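Local coordinates for protein cytolethal distending toxin subunit A (Haemophilus ducreyi, PDB 1SR4) that is a lectin-like subunit of a three-part bacterial genotoxin and, with its CdtC partner, probably helps deliver the CdtB subunit to host cells, at residues A[71-76]-A[80-85]; A[119-122]-A[127-130]; A[60-63]-A[69-72]. One frame throughout, in Å; residues are numbered along the deposited sequence.

Contact 1. Residues A[71-76]-A[80-85]; sequences LTVWAL and NWLWAY
Leu71 to Val73 and Leu82 to Tyr85 run antiparallel, their short axes at 124°, as the strongly twisted arms of a beta hairpin in the ricin-type beta-trefoil. Thr72 and Trp83 form the hydrogen-bonded pair: Thr72 N gives to Trp83 O at 2.7 Å and Trp83 N to Thr72 O at 3.0 Å. Leu71 faces Ala84 in the adjoining non-hydrogen-bonded pair. Nearer the turn the backbones part and two waters fill in, both donating to Trp81 O; one accepts from Trp74 N and also gives to Ala75 O, the other accepts from Ala75 N. On the Leu71 side, Leu71 CD2 packs on Leu82 CD2 at 4.0 Å, and the other Leu82 methyl lies against Val73. On the other face, that of Thr72 and Trp83, Trp74, Trp83 and Tyr85 make an aromatic cluster, in a region inferred to mediate binding to target cells. With CG anti to the backbone N (chi1 -180°), Trp74 carries its indole to the Tyr85 ring, the two planes only 13° apart but slid until the rings barely overlap. Tyr85 OH sits over one indole face, 3.5 Å from Trp74 NE1, at an angle too poor for a hydrogen bond. Trp83 approaches obliquely, its CD1 3.7 Å from Trp74 CB, while Thr72 CG2 rests 3.9 Å from Tyr85 CD2. Phe93 and Tyr173 enlarge the cluster, each ring edge-to-face, with Tyr85 and Trp83 respectively. At the turn, Ala75 CB presses on Asn80 CG at 3.4 Å, while Asn80 ND2 bonds to Ala77 O.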
loop_
_atom_site.group_PDB
_atom_site.type_symbol
_atom_site.label_atom_id
_atom_site.label_comp_id
_atom_site.label_asym_id
_atom_site.label_seq_id
_atom_site.Cartn_x
_atom_site.Cartn_y
_atom_site.Cartn_z
ATOM N N LEU A 71 -0.519 14.168 -14.284
ATOM C CA LEU A 71 -1.813 14.729 -14.656
ATOM C C LEU A 71 -1.925 16.061 -13.909
ATOM O O LEU A 71 -1.772 16.110 -12.687
ATOM C CB LEU A 71 -2.953 13.820 -14.214
ATOM C CG LEU A 71 -4.319 14.379 -14.660
ATOM C CD1 LEU A 71 -4.458 14.303 -16.215
ATOM C CD2 LEU A 71 -5.436 13.586 -13.991
ATOM N N THR A 72 -2.213 17.135 -14.632
ATOM C CA THR A 72 -2.284 18.432 -13.977
ATOM C C THR A 72 -3.217 19.451 -14.623
ATOM O O THR A 72 -3.547 19.374 -15.812
ATOM C CB THR A 72 -0.879 19.063 -13.942
ATOM O OG1 THR A 72 -0.919 20.314 -13.266
ATOM C CG2 THR A 72 -0.364 19.280 -15.361
ATOM N N VAL A 73 -3.658 20.385 -13.793
ATOM C CA VAL A 73 -4.458 21.506 -14.247
ATOM C C VAL A 73 -3.425 22.350 -14.996
ATOM O O VAL A 73 -2.232 22.301 -14.672
ATOM C CB VAL A 73 -4.960 22.338 -13.037
ATOM C CG1 VAL A 73 -5.350 23.770 -13.491
ATOM C CG2 VAL A 73 -6.125 21.622 -12.361
ATOM N N TRP A 74 -3.840 23.067 -16.035
ATOM C CA TRP A 74 -2.899 23.956 -16.715
ATOM C C TRP A 74 -3.569 25.339 -16.607
ATOM O O TRP A 74 -3.152 26.157 -15.796
ATOM C CB TRP A 74 -2.665 23.560 -18.177
ATOM C CG TRP A 74 -1.701 24.484 -18.837
ATOM C CD1 TRP A 74 -0.392 24.698 -18.488
ATOM C CD2 TRP A 74 -1.980 25.386 -19.909
ATOM N NE1 TRP A 74 0.156 25.685 -19.276
ATOM C CE2 TRP A 74 -0.795 26.125 -20.157
ATOM C CE3 TRP A 74 -3.117 25.648 -20.684
ATOM C CZ2 TRP A 74 -0.720 27.109 -21.150
ATOM C CZ3 TRP A 74 -3.042 26.634 -21.675
ATOM C CH2 TRP A 74 -1.852 27.348 -21.896
ATOM N N ALA A 75 -4.625 25.578 -17.391
ATOM C CA ALA A 75 -5.356 26.853 -17.302
ATOM C C ALA A 75 -6.161 26.728 -16.016
ATOM O O ALA A 75 -6.907 25.758 -15.826
ATOM C CB ALA A 75 -6.291 27.035 -18.513
ATOM N N LEU A 76 -6.011 27.706 -15.136
ATOM C CA LEU A 76 -6.662 27.680 -13.830
ATOM C C LEU A 76 -8.179 27.784 -13.757
ATOM O O LEU A 76 -8.777 27.251 -12.826
ATOM C CB LEU A 76 -6.058 28.767 -12.932
ATOM C CG LEU A 76 -4.541 28.748 -12.704
ATOM C CD1 LEU A 76 -4.152 29.912 -11.776
ATOM C CD2 LEU A 76 -4.119 27.418 -12.087
ATOM N N ASN A 80 -11.455 23.893 -17.752
ATOM C CA ASN A 80 -10.393 23.849 -18.748
ATOM C C ASN A 80 -9.820 22.436 -18.753
ATOM O O ASN A 80 -9.933 21.709 -17.760
ATOM C CB ASN A 80 -9.303 24.856 -18.405
ATOM C CG ASN A 80 -9.598 26.224 -18.955
ATOM O OD1 ASN A 80 -9.535 26.433 -20.164
ATOM N ND2 ASN A 80 -9.932 27.162 -18.076
ATOM N N TRP A 81 -9.214 22.059 -19.870
ATOM C CA TRP A 81 -8.637 20.740 -20.031
ATOM C C TRP A 81 -7.431 20.496 -19.128
ATOM O O TRP A 81 -6.661 21.403 -18.821
ATOM C CB TRP A 81 -8.149 20.506 -21.471
ATOM C CG TRP A 81 -9.166 20.562 -22.561
ATOM C CD1 TRP A 81 -9.233 21.489 -23.570
ATOM C CD2 TRP A 81 -10.213 19.613 -22.817
ATOM N NE1 TRP A 81 -10.256 21.170 -24.438
ATOM C CE2 TRP A 81 -10.871 20.025 -24.002
ATOM C CE3 TRP A 81 -10.658 18.457 -22.163
ATOM C CZ2 TRP A 81 -11.951 19.315 -24.551
ATOM C CZ3 TRP A 81 -11.732 17.751 -22.706
ATOM C CH2 TRP A 81 -12.365 18.187 -23.893
ATOM N N LEU A 82 -7.281 19.239 -18.744
ATOM C CA LEU A 82 -6.158 18.785 -17.945
ATOM C C LEU A 82 -5.148 18.279 -18.959
ATOM O O LEU A 82 -5.523 17.856 -20.048
ATOM C CB LEU A 82 -6.588 17.622 -17.038
ATOM C CG LEU A 82 -6.883 17.884 -15.562
ATOM C CD1 LEU A 82 -7.592 19.212 -15.346
ATOM C CD2 LEU A 82 -7.669 16.713 -15.011
ATOM N N TRP A 83 -3.877 18.310 -18.583
ATOM C CA TRP A 83 -2.780 17.841 -19.415
ATOM C C TRP A 83 -1.849 17.047 -18.496
ATOM O O TRP A 83 -2.159 16.843 -17.328
ATOM C CB TRP A 83 -2.003 19.046 -19.971
ATOM C CG TRP A 83 -2.840 19.908 -20.867
ATOM C CD1 TRP A 83 -3.710 20.889 -20.495
ATOM C CD2 TRP A 83 -2.955 19.784 -22.289
ATOM N NE1 TRP A 83 -4.369 21.382 -21.605
ATOM C CE2 TRP A 83 -3.922 20.718 -22.715
ATOM C CE3 TRP A 83 -2.330 18.966 -23.245
ATOM C CZ2 TRP A 83 -4.289 20.860 -24.067
ATOM C CZ3 TRP A 83 -2.694 19.106 -24.589
ATOM C CH2 TRP A 83 -3.666 20.043 -24.983
ATOM N N ALA A 84 -0.723 16.594 -19.025
ATOM C CA ALA A 84 0.252 15.892 -18.204
ATOM C C ALA A 84 1.651 16.446 -18.518
ATOM O O ALA A 84 2.140 16.340 -19.651
ATOM C CB ALA A 84 0.199 14.412 -18.460
ATOM N N TYR A 85 2.263 17.056 -17.503
ATOM C CA TYR A 85 3.601 17.637 -17.592
ATOM C C TYR A 85 4.485 17.008 -16.535
ATOM O O TYR A 85 4.036 16.776 -15.412
ATOM C CB TYR A 85 3.592 19.137 -17.247
ATOM C CG TYR A 85 3.092 20.104 -18.291
ATOM C CD1 TYR A 85 3.980 20.971 -18.941
ATOM C CD2 TYR A 85 1.727 20.230 -18.560
ATOM C CE1 TYR A 85 3.514 21.949 -19.823
ATOM C CE2 TYR A 85 1.256 21.192 -19.435
ATOM C CZ TYR A 85 2.152 22.050 -20.059
ATOM O OH TYR A 85 1.668 23.018 -20.896
HETATM O O HOH W 1 -6.590 22.954 -16.453
HETATM O O HOH W 2 -5.786 23.919 -19.625
#

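Contact 2. Residues A[119-122]-A[127-130]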
loop_
_atom_site.group_PDB
_atom_site.type_symbol
_atom_site.label_atom_id
_atom_site.label_comp_id
_atom_site.label_asym_id
_atom_site.label_seq_id
_atom_site.Cartn_x
_atom_site.Cartn_y
_atom_site.Cartn_z
ATOM N N THR A 119 -10.875 21.849 -6.944
ATOM C CA THR A 119 -11.802 21.353 -7.965
ATOM C C THR A 119 -11.566 19.851 -8.183
ATOM O O THR A 119 -10.579 19.283 -7.696
ATOM C CB THR A 119 -11.642 22.118 -9.312
ATOM O OG1 THR A 119 -10.262 22.169 -9.688
ATOM C CG2 THR A 119 -12.159 23.552 -9.175
ATOM N N CYS A 120 -12.469 19.210 -8.915
ATOM C CA CYS A 120 -12.380 17.771 -9.165
ATOM C C CYS A 120 -12.129 17.398 -10.613
ATOM O O CYS A 120 -12.599 18.094 -11.532
ATOM C CB CYS A 120 -13.672 17.088 -8.705
ATOM S SG CYS A 120 -13.712 16.804 -6.914
ATOM N N VAL A 121 -11.400 16.294 -10.807
ATOM C CA VAL A 121 -11.109 15.789 -12.144
ATOM C C VAL A 121 -12.462 15.339 -12.662
ATOM O O VAL A 121 -13.227 14.710 -11.923
ATOM C CB VAL A 121 -10.151 14.564 -12.120
ATOM C CG1 VAL A 121 -10.168 13.869 -13.477
ATOM C CG2 VAL A 121 -8.695 15.018 -11.769
ATOM N N GLU A 122 -12.760 15.648 -13.922
ATOM C CA GLU A 122 -14.056 15.277 -14.506
ATOM C C GLU A 122 -13.936 14.842 -15.975
ATOM O O GLU A 122 -13.305 15.529 -16.783
ATOM C CB GLU A 122 -15.015 16.469 -14.417
ATOM C CG GLU A 122 -16.446 16.123 -14.813
ATOM C CD GLU A 122 -17.417 17.267 -14.611
ATOM O OE1 GLU A 122 -17.325 17.975 -13.578
ATOM O OE2 GLU A 122 -18.296 17.445 -15.490
ATOM N N GLY A 127 -11.701 14.009 -23.196
ATOM C CA GLY A 127 -10.587 14.244 -22.285
ATOM C C GLY A 127 -11.020 14.456 -20.849
ATOM O O GLY A 127 -12.063 13.974 -20.428
ATOM N N LEU A 128 -10.220 15.191 -20.092
ATOM C CA LEU A 128 -10.538 15.460 -18.702
ATOM C C LEU A 128 -10.469 16.958 -18.464
ATOM O O LEU A 128 -9.682 17.640 -19.091
ATOM C CB LEU A 128 -9.518 14.776 -17.775
ATOM C CG LEU A 128 -9.368 13.249 -17.787
ATOM C CD1 LEU A 128 -8.181 12.865 -16.888
ATOM C CD2 LEU A 128 -10.668 12.579 -17.297
ATOM N N ILE A 129 -11.295 17.460 -17.550
ATOM C CA ILE A 129 -11.262 18.875 -17.185
ATOM C C ILE A 129 -11.308 18.848 -15.670
ATOM O O ILE A 129 -11.272 17.773 -15.080
ATOM C CB ILE A 129 -12.511 19.640 -17.699
ATOM C CG1 ILE A 129 -13.778 19.073 -17.045
ATOM C CG2 ILE A 129 -12.572 19.582 -19.226
ATOM C CD1 ILE A 129 -15.067 19.828 -17.408
ATOM N N HIS A 130 -11.349 20.015 -15.038
ATOM C CA HIS A 130 -11.503 20.082 -13.592
ATOM C C HIS A 130 -12.687 21.030 -13.388
ATOM O O HIS A 130 -12.848 21.997 -14.140
ATOM C CB HIS A 130 -10.221 20.589 -12.890
ATOM C CG HIS A 130 -9.865 22.014 -13.189
ATOM N ND1 HIS A 130 -10.008 23.026 -12.265
ATOM C CD2 HIS A 130 -9.326 22.585 -14.292
ATOM C CE1 HIS A 130 -9.572 24.160 -12.784
ATOM N NE2 HIS A 130 -9.154 23.920 -14.014
#
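Thr119 OG1 and His130 ND1 share a 2.7 Å hydrogen bond, the hydroxyl arriving at the edge of the imidazole, near its plane. Two torsions bring the groups together: Thr119 carries OG1 between its backbone N and carbonyl carbon (chi1 49°), and His130 holds CG in the same position (chi1 66°). Thr119 CB also lies at the ring edge, 3.5 Å from His130 ND1. The far nitrogen of the ring, NE2, makes a weak hydrogen bond to Ala75 O, so the buried imidazole has a polar partner at both nitrogens. These residues belong to a beta hairpin of the ricin-like trefoil, whose first strand is tied by the disulfide from Cys120 to Cys133. Glu122 and Ile129 form its hydrogen-bonded pair, Glu122 N to Ile129 O at 2.8 Å and Ile129 N to Glu122 O at 2.9 Å. Beside this pair the Glu122 CB methylene meets Ile129 CG1 at 3.9 Å; the rest of the Glu122 chain runs out extended, and OE1 bonds to Gln140 NE2. On the His130 face, Val121 CG1 touches both methyls of Leu128, the Val121 CG1 to Leu128 CD2 distance being 4.1 Å.

Contact 3. Residues A[60-63]-A[69-72]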
loop_
_atom_site.group_PDB
_atom_site.type_symbol
_atom_site.label_atom_id
_atom_site.label_comp_id
_atom_site.label_asym_id
_atom_site.label_seq_id
_atom_site.Cartn_x
_atom_site.Cartn_y
_atom_site.Cartn_z
ATOM N N PHE A 60 -1.980 13.932 -0.215
ATOM C CA PHE A 60 -1.917 14.170 -1.644
ATOM C C PHE A 60 -0.991 13.239 -2.393
ATOM O O PHE A 60 -0.150 12.576 -1.811
ATOM C CB PHE A 60 -1.524 15.629 -1.877
ATOM C CG PHE A 60 -2.474 16.582 -1.245
ATOM C CD1 PHE A 60 -3.654 16.934 -1.893
ATOM C CD2 PHE A 60 -2.251 17.043 0.043
ATOM C CE1 PHE A 60 -4.596 17.729 -1.257
ATOM C CE2 PHE A 60 -3.199 17.849 0.690
ATOM C CZ PHE A 60 -4.366 18.187 0.039
ATOM N N MET A 61 -1.158 13.211 -3.702
ATOM C CA MET A 61 -0.352 12.356 -4.551
ATOM C C MET A 61 -0.394 12.891 -5.972
ATOM O O MET A 61 -1.032 13.920 -6.239
ATOM C CB MET A 61 -0.926 10.936 -4.506
ATOM C CG MET A 61 -2.455 10.852 -4.681
ATOM S SD MET A 61 -3.057 11.043 -6.379
ATOM C CE MET A 61 -2.767 9.370 -6.979
ATOM N N THR A 62 0.309 12.217 -6.877
ATOM C CA THR A 62 0.239 12.583 -8.282
ATOM C C THR A 62 -0.079 11.322 -9.084
ATOM O O THR A 62 0.142 10.196 -8.622
ATOM C CB THR A 62 1.563 13.146 -8.846
ATOM O OG1 THR A 62 2.621 12.218 -8.578
ATOM C CG2 THR A 62 1.888 14.517 -8.245
ATOM N N LEU A 63 -0.631 11.526 -10.271
ATOM C CA LEU A 63 -0.933 10.440 -11.193
ATOM C C LEU A 63 0.184 10.647 -12.208
ATOM O O LEU A 63 0.219 11.673 -12.907
ATOM C CB LEU A 63 -2.310 10.650 -11.832
ATOM C CG LEU A 63 -3.439 10.518 -10.800
ATOM C CD1 LEU A 63 -4.789 10.924 -11.392
ATOM C CD2 LEU A 63 -3.462 9.074 -10.307
ATOM N N ALA A 69 5.288 12.170 -16.797
ATOM C CA ALA A 69 4.386 13.311 -16.863
ATOM C C ALA A 69 3.279 13.133 -15.836
ATOM O O ALA A 69 2.737 12.036 -15.680
ATOM C CB ALA A 69 3.807 13.451 -18.284
ATOM N N LEU A 70 2.941 14.222 -15.151
ATOM C CA LEU A 70 1.933 14.207 -14.087
ATOM C C LEU A 70 0.605 14.842 -14.541
ATOM O O LEU A 70 0.606 15.918 -15.139
ATOM C CB LEU A 70 2.489 14.984 -12.885
ATOM C CG LEU A 70 3.942 14.679 -12.492
ATOM C CD1 LEU A 70 4.469 15.771 -11.528
ATOM C CD2 LEU A 70 4.019 13.306 -11.865
ATOM N N LEU A 71 -0.519 14.168 -14.284
ATOM C CA LEU A 71 -1.813 14.729 -14.656
ATOM C C LEU A 71 -1.925 16.061 -13.909
ATOM O O LEU A 71 -1.772 16.110 -12.687
ATOM C CB LEU A 71 -2.953 13.820 -14.214
ATOM C CG LEU A 71 -4.319 14.379 -14.660
ATOM C CD1 LEU A 71 -4.458 14.303 -16.215
ATOM C CD2 LEU A 71 -5.436 13.586 -13.991
ATOM N N THR A 72 -2.213 17.135 -14.632
ATOM C CA THR A 72 -2.284 18.432 -13.977
ATOM C C THR A 72 -3.217 19.451 -14.623
ATOM O O THR A 72 -3.547 19.374 -15.812
ATOM C CB THR A 72 -0.879 19.063 -13.942
ATOM O OG1 THR A 72 -0.919 20.314 -13.266
ATOM C CG2 THR A 72 -0.364 19.280 -15.361
HETATM O O HOH W 3 -0.609 14.478 -10.754
#
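The flat groups that meet between Leu63 and Leu71 are peptide units, and no aromatic ring takes part. Leu63 O accepts from Leu71 N at 2.9 Å, in a bond close to straight (162° at the hydrogen). The same oxygen receives a CA-H contact from Leu70, with Leu70 CA 3.3 Å from Leu63 O. A water widens the link, taking a hydrogen bond from Leu63 N and giving one to Leu71 O, so one direct and one water-mediated bond link the two backbones. Of the side chains, Leu63 and Leu71 lie side by side and point the same way, Leu63 CD1 3.8 Å from Leu71 CD2. In Leu63, CG anti to the carbonyl carbon (chi1 -67°) carries CD1 alongside Leu71. Thr62 instead meets Leu70 obliquely, Leu70 CD2 coming 3.7 Å from Thr62 OG1, a hydroxyl whose hydrogen bond goes to Pro197 O. All five touching residues of this part of the beta-trefoil are buried. Strand 62-65 pairs antiparallel with strand 189-196, where Trp193 and Leu195 pack on Leu63, and strand 69-73 pairs with strand 82-86; the contact thus joins the two sheets.

Contacts 1 and 3 share strand 69-73: in contact 1 it pairs with strand 82-86, in contact 3 it meets strand 62-65 through buried residues. Contact 2 is a separate, later hairpin, buried throughout, and leans on contact 1 through a probable backbone hydrogen bond from Leu82 to Leu128. Contact 1 alone reaches the surface, and its two faces differ, leucines on one and an aromatic cluster on the other, with waters bridging the backbones toward the turn. Contact 3 is mostly aliphatic, with a single direct backbone bond, while contact 2 adds a buried hydroxyl-imidazole pair. Leu71 draws all three together, its methyls also touching Val121 and Leu128.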